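Local structure of endo-beta-1,4-glucanase (cellulase B) (Bacillus halodurans, 4V2X) at residues A[161-173]-A[208-222]. The protein probably hydrolyses beta-1,4-linked glucans as a three-module family 5 glycoside hydrolase with catalytic, immunoglobulin-like and family 46 carbohydrate-binding modules. Sequence-based numbering, arbitrary orientation.
With CA (calcium ion), chain B.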
loop_
_atom_site.group_PDB
_atom_site.type_symbol
_atom_site.label_atom_id
_atom_site.label_comp_id
_atom_site.label_asym_id
_atom_site.label_seq_id
_atom_site.Cartn_x
_atom_site.Cartn_y
_atom_site.Cartn_z
ATOM N N MET A 161 7.196 -12.587 9.770
ATOM C CA MET A 161 7.090 -11.144 9.997
ATOM C C MET A 161 5.685 -10.667 10.353
ATOM O O MET A 161 5.534 -9.691 11.101
ATOM C CB MET A 161 7.594 -10.395 8.761
ATOM C CG MET A 161 7.830 -8.913 8.972
ATOM S SD MET A 161 8.402 -8.215 7.415
ATOM C CE MET A 161 8.372 -6.468 7.784
ATOM N N GLU A 162 4.659 -11.326 9.822
ATOM C CA GLU A 162 3.289 -10.886 10.069
ATOM C C GLU A 162 2.927 -10.874 11.550
ATOM O O GLU A 162 2.214 -9.979 11.996
ATOM C CB GLU A 162 2.288 -11.735 9.294
ATOM C CG GLU A 162 0.850 -11.338 9.543
ATOM C CD GLU A 162 -0.074 -11.808 8.454
ATOM O OE1 GLU A 162 -0.079 -13.028 8.168
ATOM O OE2 GLU A 162 -0.785 -10.951 7.890
ATOM N N HIS A 163 3.406 -11.860 12.303
ATOM C CA HIS A 163 3.139 -11.924 13.749
ATOM C C HIS A 163 4.393 -11.710 14.597
ATOM O O HIS A 163 4.382 -11.925 15.809
ATOM C CB HIS A 163 2.474 -13.255 14.085
ATOM C CG HIS A 163 1.160 -13.449 13.398
ATOM N ND1 HIS A 163 0.020 -12.784 13.784
ATOM C CD2 HIS A 163 0.808 -14.223 12.345
ATOM C CE1 HIS A 163 -0.982 -13.138 12.999
ATOM N NE2 HIS A 163 -0.530 -14.011 12.118
ATOM N N ASN A 164 5.463 -11.252 13.957
ATOM C CA ASN A 164 6.722 -10.973 14.632
ATOM C C ASN A 164 7.475 -9.892 13.859
ATOM O O ASN A 164 8.551 -10.136 13.327
ATOM C CB ASN A 164 7.558 -12.246 14.739
ATOM C CG ASN A 164 8.787 -12.070 15.622
ATOM O OD1 ASN A 164 8.941 -11.056 16.302
ATOM N ND2 ASN A 164 9.676 -13.055 15.593
ATOM N N TYR A 165 6.893 -8.699 13.823
ATOM C CA TYR A 165 7.375 -7.623 12.960
ATOM C C TYR A 165 8.800 -7.220 13.319
ATOM O O TYR A 165 9.703 -7.294 12.479
ATOM C CB TYR A 165 6.437 -6.401 13.022
ATOM C CG TYR A 165 6.779 -5.374 11.975
ATOM C CD1 TYR A 165 7.804 -4.459 12.185
ATOM C CD2 TYR A 165 6.105 -5.342 10.758
ATOM C CE1 TYR A 165 8.148 -3.538 11.221
ATOM C CE2 TYR A 165 6.434 -4.413 9.789
ATOM C CZ TYR A 165 7.458 -3.515 10.033
ATOM O OH TYR A 165 7.815 -2.604 9.082
ATOM N N ASN A 166 9.007 -6.799 14.564
ATOM C CA ASN A 166 10.318 -6.302 14.974
ATOM C C ASN A 166 11.366 -7.418 15.061
ATOM O O ASN A 166 12.532 -7.197 14.752
ATOM C CB ASN A 166 10.229 -5.506 16.289
ATOM C CG ASN A 166 9.562 -4.135 16.113
ATOM O OD1 ASN A 166 8.746 -3.723 16.939
ATOM N ND2 ASN A 166 9.924 -3.418 15.051
ATOM N N GLY A 167 10.953 -8.622 15.450
ATOM C CA GLY A 167 11.879 -9.756 15.514
ATOM C C GLY A 167 12.483 -10.097 14.160
ATOM O O GLY A 167 13.700 -10.288 14.034
ATOM N N VAL A 168 11.637 -10.182 13.140
ATOM C CA VAL A 168 12.123 -10.434 11.787
ATOM C C VAL A 168 12.937 -9.249 11.292
ATOM O O VAL A 168 14.017 -9.426 10.722
ATOM C CB VAL A 168 10.968 -10.750 10.814
ATOM C CG1 VAL A 168 11.431 -10.682 9.365
ATOM C CG2 VAL A 168 10.392 -12.125 11.120
ATOM N N MET A 169 12.435 -8.039 11.523
ATOM C CA MET A 169 13.121 -6.840 11.041
ATOM C C MET A 169 14.533 -6.698 11.622
ATOM O O MET A 169 15.468 -6.356 10.898
ATOM C CB MET A 169 12.291 -5.583 11.327
ATOM C CG MET A 169 11.234 -5.267 10.271
ATOM S SD MET A 169 11.844 -4.969 8.586
ATOM C CE MET A 169 13.419 -4.211 8.936
ATOM N N VAL A 170 14.687 -6.975 12.916
ATOM C CA VAL A 170 16.003 -6.927 13.565
ATOM C C VAL A 170 16.999 -7.887 12.899
ATOM O O VAL A 170 18.126 -7.510 12.600
ATOM C CB VAL A 170 15.903 -7.240 15.080
ATOM C CG1 VAL A 170 17.271 -7.540 15.675
ATOM C CG2 VAL A 170 15.249 -6.079 15.821
ATOM N N LYS A 171 16.570 -9.120 12.673
ATOM C CA LYS A 171 17.413 -10.141 12.049
ATOM C C LYS A 171 17.754 -9.810 10.591
ATOM O O LYS A 171 18.910 -9.903 10.174
ATOM C CB LYS A 171 16.700 -11.488 12.131
ATOM C CG LYS A 171 17.559 -12.680 11.750
ATOM C CD LYS A 171 16.846 -13.970 12.099
ATOM C CE LYS A 171 17.593 -15.189 11.586
ATOM N NZ LYS A 171 16.955 -16.436 12.057
ATOM N N TYR A 172 16.736 -9.418 9.831
ATOM C CA TYR A 172 16.889 -9.023 8.427
ATOM C C TYR A 172 17.825 -7.823 8.293
ATOM O O TYR A 172 18.745 -7.838 7.477
ATOM C CB TYR A 172 15.508 -8.704 7.862
ATOM C CG TYR A 172 15.415 -8.316 6.409
ATOM C CD1 TYR A 172 15.384 -9.280 5.405
ATOM C CD2 TYR A 172 15.269 -6.985 6.039
ATOM C CE1 TYR A 172 15.249 -8.926 4.069
ATOM C CE2 TYR A 172 15.134 -6.625 4.708
ATOM C CZ TYR A 172 15.124 -7.593 3.731
ATOM O OH TYR A 172 14.978 -7.200 2.424
ATOM N N ARG A 173 17.591 -6.793 9.108
ATOM C CA ARG A 173 18.453 -5.615 9.125
ATOM C C ARG A 173 19.900 -6.010 9.405
ATOM O O ARG A 173 20.812 -5.563 8.717
ATOM C CB ARG A 173 17.958 -4.611 10.172
ATOM C CG ARG A 173 18.916 -3.475 10.489
ATOM C CD ARG A 173 18.251 -2.446 11.391
ATOM N NE ARG A 173 17.445 -1.502 10.629
ATOM C CZ ARG A 173 17.953 -0.470 9.965
ATOM N NH1 ARG A 173 19.261 -0.260 9.975
ATOM N NH2 ARG A 173 17.159 0.347 9.287
ATOM N N ARG A 208 -2.300 -12.497 1.515
ATOM C CA ARG A 208 -3.366 -11.695 2.096
ATOM C C ARG A 208 -3.012 -10.218 1.963
ATOM O O ARG A 208 -1.871 -9.869 1.655
ATOM C CB ARG A 208 -3.574 -12.097 3.559
ATOM C CG ARG A 208 -3.984 -13.559 3.707
ATOM C CD ARG A 208 -4.384 -13.929 5.125
ATOM N NE ARG A 208 -3.228 -14.192 5.985
ATOM C CZ ARG A 208 -2.520 -15.324 6.003
ATOM N NH1 ARG A 208 -2.816 -16.337 5.191
ATOM N NH2 ARG A 208 -1.488 -15.440 6.836
ATOM N N GLU A 209 -3.991 -9.345 2.184
ATOM C CA GLU A 209 -3.795 -7.915 1.945
ATOM C C GLU A 209 -2.636 -7.335 2.748
ATOM O O GLU A 209 -1.849 -6.539 2.228
ATOM C CB GLU A 209 -5.084 -7.132 2.244
ATOM C CG GLU A 209 -5.030 -5.659 1.854
ATOM C CD GLU A 209 -4.605 -5.437 0.411
ATOM O OE1 GLU A 209 -4.972 -6.257 -0.459
ATOM O OE2 GLU A 209 -3.900 -4.439 0.143
ATOM N N ASN A 210 -2.521 -7.748 4.005
ATOM C CA ASN A 210 -1.469 -7.239 4.886
ATOM C C ASN A 210 -0.064 -7.649 4.448
ATOM O O ASN A 210 0.921 -6.977 4.761
ATOM C CB ASN A 210 -1.724 -7.705 6.321
ATOM C CG ASN A 210 -0.674 -7.197 7.298
ATOM O OD1 ASN A 210 -0.396 -5.995 7.370
ATOM N ND2 ASN A 210 -0.075 -8.112 8.051
ATOM N N HIS A 211 0.036 -8.748 3.707
ATOM C CA HIS A 211 1.337 -9.239 3.278
ATOM C C HIS A 211 2.071 -8.283 2.356
ATOM O O HIS A 211 3.293 -8.160 2.436
ATOM C CB HIS A 211 1.194 -10.597 2.609
ATOM C CG HIS A 211 0.706 -11.656 3.536
ATOM N ND1 HIS A 211 0.402 -12.929 3.111
ATOM C CD2 HIS A 211 0.455 -11.629 4.867
ATOM C CE1 HIS A 211 0.004 -13.648 4.146
ATOM N NE2 HIS A 211 0.027 -12.883 5.222
ATOM N N HIS A 212 1.329 -7.587 1.503
ATOM C CA HIS A 212 1.944 -6.644 0.554
ATOM C C HIS A 212 2.704 -5.564 1.299
ATOM O O HIS A 212 3.809 -5.188 0.908
ATOM C CB HIS A 212 0.888 -6.009 -0.347
ATOM C CG HIS A 212 0.044 -7.009 -1.063
ATOM N ND1 HIS A 212 0.565 -7.906 -1.969
ATOM C CD2 HIS A 212 -1.279 -7.278 -0.981
ATOM C CE1 HIS A 212 -0.408 -8.673 -2.430
ATOM N NE2 HIS A 212 -1.534 -8.317 -1.840
ATOM N N ALA A 213 2.109 -5.073 2.383
ATOM C CA ALA A 213 2.745 -4.032 3.181
ATOM C C ALA A 213 4.041 -4.501 3.821
ATOM O O ALA A 213 5.007 -3.737 3.917
ATOM C CB ALA A 213 1.785 -3.526 4.244
ATOM N N LEU A 214 4.063 -5.760 4.257
ATOM C CA LEU A 214 5.266 -6.341 4.845
ATOM C C LEU A 214 6.394 -6.421 3.817
ATOM O O LEU A 214 7.535 -6.083 4.111
ATOM C CB LEU A 214 4.972 -7.730 5.417
ATOM C CG LEU A 214 3.894 -7.804 6.507
ATOM C CD1 LEU A 214 3.577 -9.251 6.843
ATOM C CD2 LEU A 214 4.317 -7.055 7.758
ATOM N N LEU A 215 6.082 -6.872 2.605
ATOM C CA LEU A 215 7.110 -6.977 1.566
ATOM C C LEU A 215 7.644 -5.595 1.171
ATOM O O LEU A 215 8.853 -5.414 0.989
ATOM C CB LEU A 215 6.595 -7.734 0.337
ATOM C CG LEU A 215 7.589 -7.847 -0.827
ATOM C CD1 LEU A 215 8.929 -8.439 -0.414
ATOM C CD2 LEU A 215 6.972 -8.663 -1.943
ATOM N N ASP A 216 6.763 -4.607 1.081
ATOM C CA ASP A 216 7.235 -3.249 0.818
ATOM C C ASP A 216 8.253 -2.822 1.880
ATOM O O ASP A 216 9.280 -2.243 1.560
ATOM C CB ASP A 216 6.093 -2.242 0.774
ATOM C CG ASP A 216 6.593 -0.811 0.763
ATOM O OD1 ASP A 216 6.818 -0.253 1.870
ATOM O OD2 ASP A 216 6.805 -0.249 -0.341
ATOM N N ASP A 217 7.951 -3.103 3.144
ATOM C CA ASP A 217 8.860 -2.747 4.235
ATOM C C ASP A 217 10.216 -3.455 4.130
ATOM O O ASP A 217 11.253 -2.837 4.356
ATOM C CB ASP A 217 8.220 -3.037 5.590
ATOM C CG ASP A 217 7.083 -2.088 5.922
ATOM O OD1 ASP A 217 6.843 -1.114 5.170
ATOM O OD2 ASP A 217 6.430 -2.304 6.959
ATOM N N LEU A 218 10.217 -4.743 3.792
ATOM C CA LEU A 218 11.474 -5.483 3.642
ATOM C C LEU A 218 12.306 -4.922 2.502
ATOM O O LEU A 218 13.507 -4.735 2.634
ATOM C CB LEU A 218 11.220 -6.970 3.381
ATOM C CG LEU A 218 10.670 -7.804 4.526
ATOM C CD1 LEU A 218 10.345 -9.190 4.002
ATOM C CD2 LEU A 218 11.653 -7.896 5.685
ATOM N N ASN A 219 11.660 -4.669 1.376
ATOM C CA ASN A 219 12.351 -4.091 0.234
ATOM C C ASN A 219 12.907 -2.705 0.550
ATOM O O ASN A 219 13.984 -2.334 0.092
ATOM C CB ASN A 219 11.424 -4.028 -0.986
ATOM C CG ASN A 219 11.274 -5.376 -1.683
ATOM O OD1 ASN A 219 12.158 -6.224 -1.610
ATOM N ND2 ASN A 219 10.157 -5.565 -2.382
ATOM N N THR A 220 12.155 -1.950 1.340
ATOM C CA THR A 220 12.489 -0.559 1.633
ATOM C C THR A 220 13.634 -0.447 2.633
ATOM O O THR A 220 14.550 0.355 2.447
ATOM C CB THR A 220 11.243 0.167 2.163
ATOM O OG1 THR A 220 10.249 0.159 1.141
ATOM C CG2 THR A 220 11.550 1.619 2.559
ATOM N N VAL A 221 13.585 -1.246 3.691
ATOM C CA VAL A 221 14.659 -1.236 4.673
ATOM C C VAL A 221 15.975 -1.743 4.062
ATOM O O VAL A 221 17.049 -1.256 4.384
ATOM C CB VAL A 221 14.285 -2.010 5.956
ATOM C CG1 VAL A 221 14.095 -3.494 5.688
ATOM C CG2 VAL A 221 15.336 -1.765 7.036
ATOM N N PHE A 222 15.873 -2.726 3.174
ATOM C CA PHE A 222 17.026 -3.225 2.431
ATOM C C PHE A 222 17.652 -2.090 1.621
ATOM O O PHE A 222 18.859 -1.854 1.696
ATOM C CB PHE A 222 16.557 -4.408 1.564
ATOM C CG PHE A 222 17.430 -4.728 0.389
ATOM C CD1 PHE A 222 18.588 -5.468 0.545
ATOM C CD2 PHE A 222 17.043 -4.358 -0.891
ATOM C CE1 PHE A 222 19.370 -5.803 -0.550
ATOM C CE2 PHE A 222 17.820 -4.683 -1.987
ATOM C CZ PHE A 222 18.986 -5.413 -1.815
HETATM CA CA CA B . 6.006 0.661 3.867
HETATM O O HOH W 1 1.442 -7.838 10.561
HETATM O O HOH W 2 -3.216 -11.710 6.990
HETATM O O HOH W 3 4.282 -1.009 3.655
HETATM O O HOH W 4 4.865 2.015 2.233
#
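Two neighbouring helices on the outside of the (beta/alpha)8 barrel, 165-183 and 209-227, pack through Y165, M169 and Y172 against L214, D217, L218 and V221, the axes of 165-173 and 209-222 being 10.8 Å apart and inclined by 29°. Y172 lies with one face on L218: L218 CD2 sits 3.7 Å from the Y172 ring centroid and 7° off the normal, a CH-pi contact. Y172 OH donates to L218 O from above the carbonyl plane, while F222 N reaches the same oxygen from the opposite face. M169 bends at chi2 and chi3 to press CE on V221 CG1, tightly, at 3.4 Å. Ahead of the first helix, extended M161 slides SD alongside L218.

The extended chain of E162, CG anti to the backbone N, carries its carboxylate to the start of 209-222 and three side-chain donors. R208 NH2 meets the syn lone pair of OE1 in a 3.1 Å salt bridge, the planes nearly coplanar; H211 NE2 comes to OE1 from above the carboxylate plane at 3.0 Å; N210 ND2 donates almost straight (177°) to OE2 at 2.9 Å. A water on OE2 bridges to R208 NE. Replacing E162 by an alanine would probably leave R208 without its carboxylate mate and deprive H211 NE2 and N210 ND2 of their acceptor.

Second-shell Y165 OH donates to D217 OD2 (2.6 Å) and, with K261 of the second subunit, is likely to fix this carboxylate's rotation; its OD1 binds calcium. D216 OD1, two waters, and D216 and D217 of the second subunit complete this dimer-shared site, set on near-parallel packing of consecutive TIM-barrel helices.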